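DNA replication factor Cdt1 (Mus musculus, PDB 3A4C) helps license DNA replication by promoting, together with CDC6 and the origin recognition complex, the loading of MCM onto DNA, and is also required for mitosis. Local coordinates at residues H74-T78 with D79-K83. Residues are numbered along the deposited sequence; the frame is centred on the assembly and turned at random.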
# COMPACT_ATOMS: atom_id res chain seq x y z
N HIS A 74 9.51 -7.93 -4.09
CA HIS A 74 10.54 -8.81 -4.64
C HIS A 74 10.07 -10.26 -4.64
O HIS A 74 9.80 -10.83 -3.59
CB HIS A 74 11.85 -8.65 -3.84
CG HIS A 74 12.99 -9.49 -4.33
ND1 HIS A 74 13.39 -9.52 -5.65
CD2 HIS A 74 13.86 -10.29 -3.66
CE1 HIS A 74 14.43 -10.33 -5.78
NE2 HIS A 74 14.73 -10.81 -4.59
N ARG A 75 9.96 -10.86 -5.82
CA ARG A 75 9.58 -12.26 -5.90
C ARG A 75 10.74 -13.16 -5.51
O ARG A 75 11.83 -13.04 -6.07
CB ARG A 75 9.11 -12.60 -7.31
CG ARG A 75 7.82 -11.88 -7.75
CD ARG A 75 7.32 -12.44 -9.07
NE ARG A 75 6.20 -11.67 -9.61
CZ ARG A 75 6.35 -10.57 -10.35
NH1 ARG A 75 7.56 -10.12 -10.64
NH2 ARG A 75 5.28 -9.92 -10.81
N ILE A 76 10.50 -14.05 -4.56
CA ILE A 76 11.44 -15.13 -4.26
C ILE A 76 10.66 -16.43 -4.27
O ILE A 76 9.77 -16.64 -3.45
CB ILE A 76 12.11 -14.93 -2.88
CG1 ILE A 76 12.74 -13.54 -2.80
CG2 ILE A 76 13.16 -16.01 -2.65
CD1 ILE A 76 13.41 -13.23 -1.45
N ARG A 77 10.98 -17.30 -5.22
CA ARG A 77 10.18 -18.50 -5.45
C ARG A 77 8.71 -18.10 -5.58
O ARG A 77 8.40 -17.22 -6.37
CB ARG A 77 10.43 -19.53 -4.36
CG ARG A 77 11.90 -19.94 -4.28
CD ARG A 77 12.13 -21.11 -3.34
NE ARG A 77 13.46 -21.66 -3.54
CZ ARG A 77 13.89 -22.81 -3.03
NH1 ARG A 77 15.12 -23.22 -3.27
NH2 ARG A 77 13.08 -23.55 -2.27
N THR A 78 7.81 -18.72 -4.84
CA THR A 78 6.40 -18.36 -5.01
C THR A 78 5.91 -17.30 -4.03
O THR A 78 4.72 -17.02 -3.95
CB THR A 78 5.47 -19.58 -4.98
OG1 THR A 78 5.40 -20.11 -3.65
CG2 THR A 78 5.97 -20.67 -5.95
N ASP A 79 6.83 -16.71 -3.27
CA ASP A 79 6.48 -15.63 -2.34
C ASP A 79 6.82 -14.30 -2.98
O ASP A 79 7.72 -14.22 -3.80
CB ASP A 79 7.26 -15.76 -1.04
CG ASP A 79 6.95 -17.04 -0.29
OD1 ASP A 79 5.76 -17.41 -0.23
OD2 ASP A 79 7.90 -17.66 0.23
N THR A 80 6.10 -13.26 -2.60
CA THR A 80 6.49 -11.90 -2.96
C THR A 80 6.74 -11.13 -1.68
O THR A 80 5.87 -11.01 -0.83
CB THR A 80 5.41 -11.22 -3.81
OG1 THR A 80 5.27 -11.93 -5.04
CG2 THR A 80 5.80 -9.76 -4.09
N TYR A 81 7.96 -10.63 -1.53
CA TYR A 81 8.31 -9.94 -0.30
C TYR A 81 8.06 -8.45 -0.42
O TYR A 81 8.42 -7.83 -1.42
CB TYR A 81 9.76 -10.23 0.10
CG TYR A 81 9.88 -11.57 0.77
CD1 TYR A 81 9.70 -11.70 2.14
CD2 TYR A 81 10.16 -12.71 0.03
CE1 TYR A 81 9.80 -12.93 2.76
CE2 TYR A 81 10.26 -13.96 0.64
CZ TYR A 81 10.07 -14.06 2.00
OH TYR A 81 10.17 -15.29 2.62
N VAL A 82 7.43 -7.89 0.61
CA VAL A 82 7.20 -6.46 0.75
C VAL A 82 8.23 -5.84 1.70
O VAL A 82 8.40 -6.29 2.83
CB VAL A 82 5.80 -6.17 1.30
CG1 VAL A 82 5.63 -4.68 1.55
CG2 VAL A 82 4.74 -6.70 0.34
N LYS A 83 8.90 -4.80 1.23
CA LYS A 83 9.93 -4.15 2.01
C LYS A 83 9.70 -2.65 1.97
O LYS A 83 9.40 -2.09 0.92
CB LYS A 83 11.31 -4.50 1.43
CG LYS A 83 12.49 -4.01 2.25
CD LYS A 83 13.69 -4.96 2.13
CE LYS A 83 14.24 -5.02 0.71
NZ LYS A 83 15.49 -5.86 0.62
O HOH W 1 10.46 -17.38 -0.84
O HOH W 2 6.82 -14.88 -6.30
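Ile76 meets Tyr81 diagonally across a tight antiparallel hairpin, on the face of the sheet that also carries His74 and Asp79. From CB, which lies 4.1 Å from Tyr81 CE2, the isoleucine chain meets the ring at CD2 and CE2. Ile76 CG1 lies 3.9 Å from Tyr81 CD2, and Ile76 CD1 ends 3.6 Å from the same carbon, in an oblique approach. CG1 stands anti to the carbonyl carbon (chi1 -53°), and the extended chi2 carries the methyl on to the tyrosine; the two side chains cross at about a right angle. A branched, apolar isoleucine suits this exposed strand position, where CG1 and CD1 can pack beside the tyrosine.

Beneath them the main chains bond in pairs. Tyr81 N donates almost straight to His74 O (2.8 Å, 176°), although it sits above that carbonyl's plane, and His74 N returns a bond to Tyr81 O. Ile76 and Asp79 exchange N-H and C=O likewise, closing a type II' turn with Arg77 and Thr78 at its corners. One water donates to both Ile76 O and Asp79 OD2 (2.8 Å each), tying the aspartate's carboxylate to the turn; a second joins Arg77 O to Asp79 O. On the other face, Arg75 and Thr80 run side by side, Arg75 CG 3.7 Å from Thr80 OG1; the arginine's aliphatic part, extended from CG to NE, starts beside the threonine, and its charged guanidinium suits an exposed surface.

Strand 79-84 is central in the sheet, with Thr80 bonding through its backbone to Met36. This two-residue beta hairpin is the wing of the winged helix fold in the Cdt1 C-terminal domain.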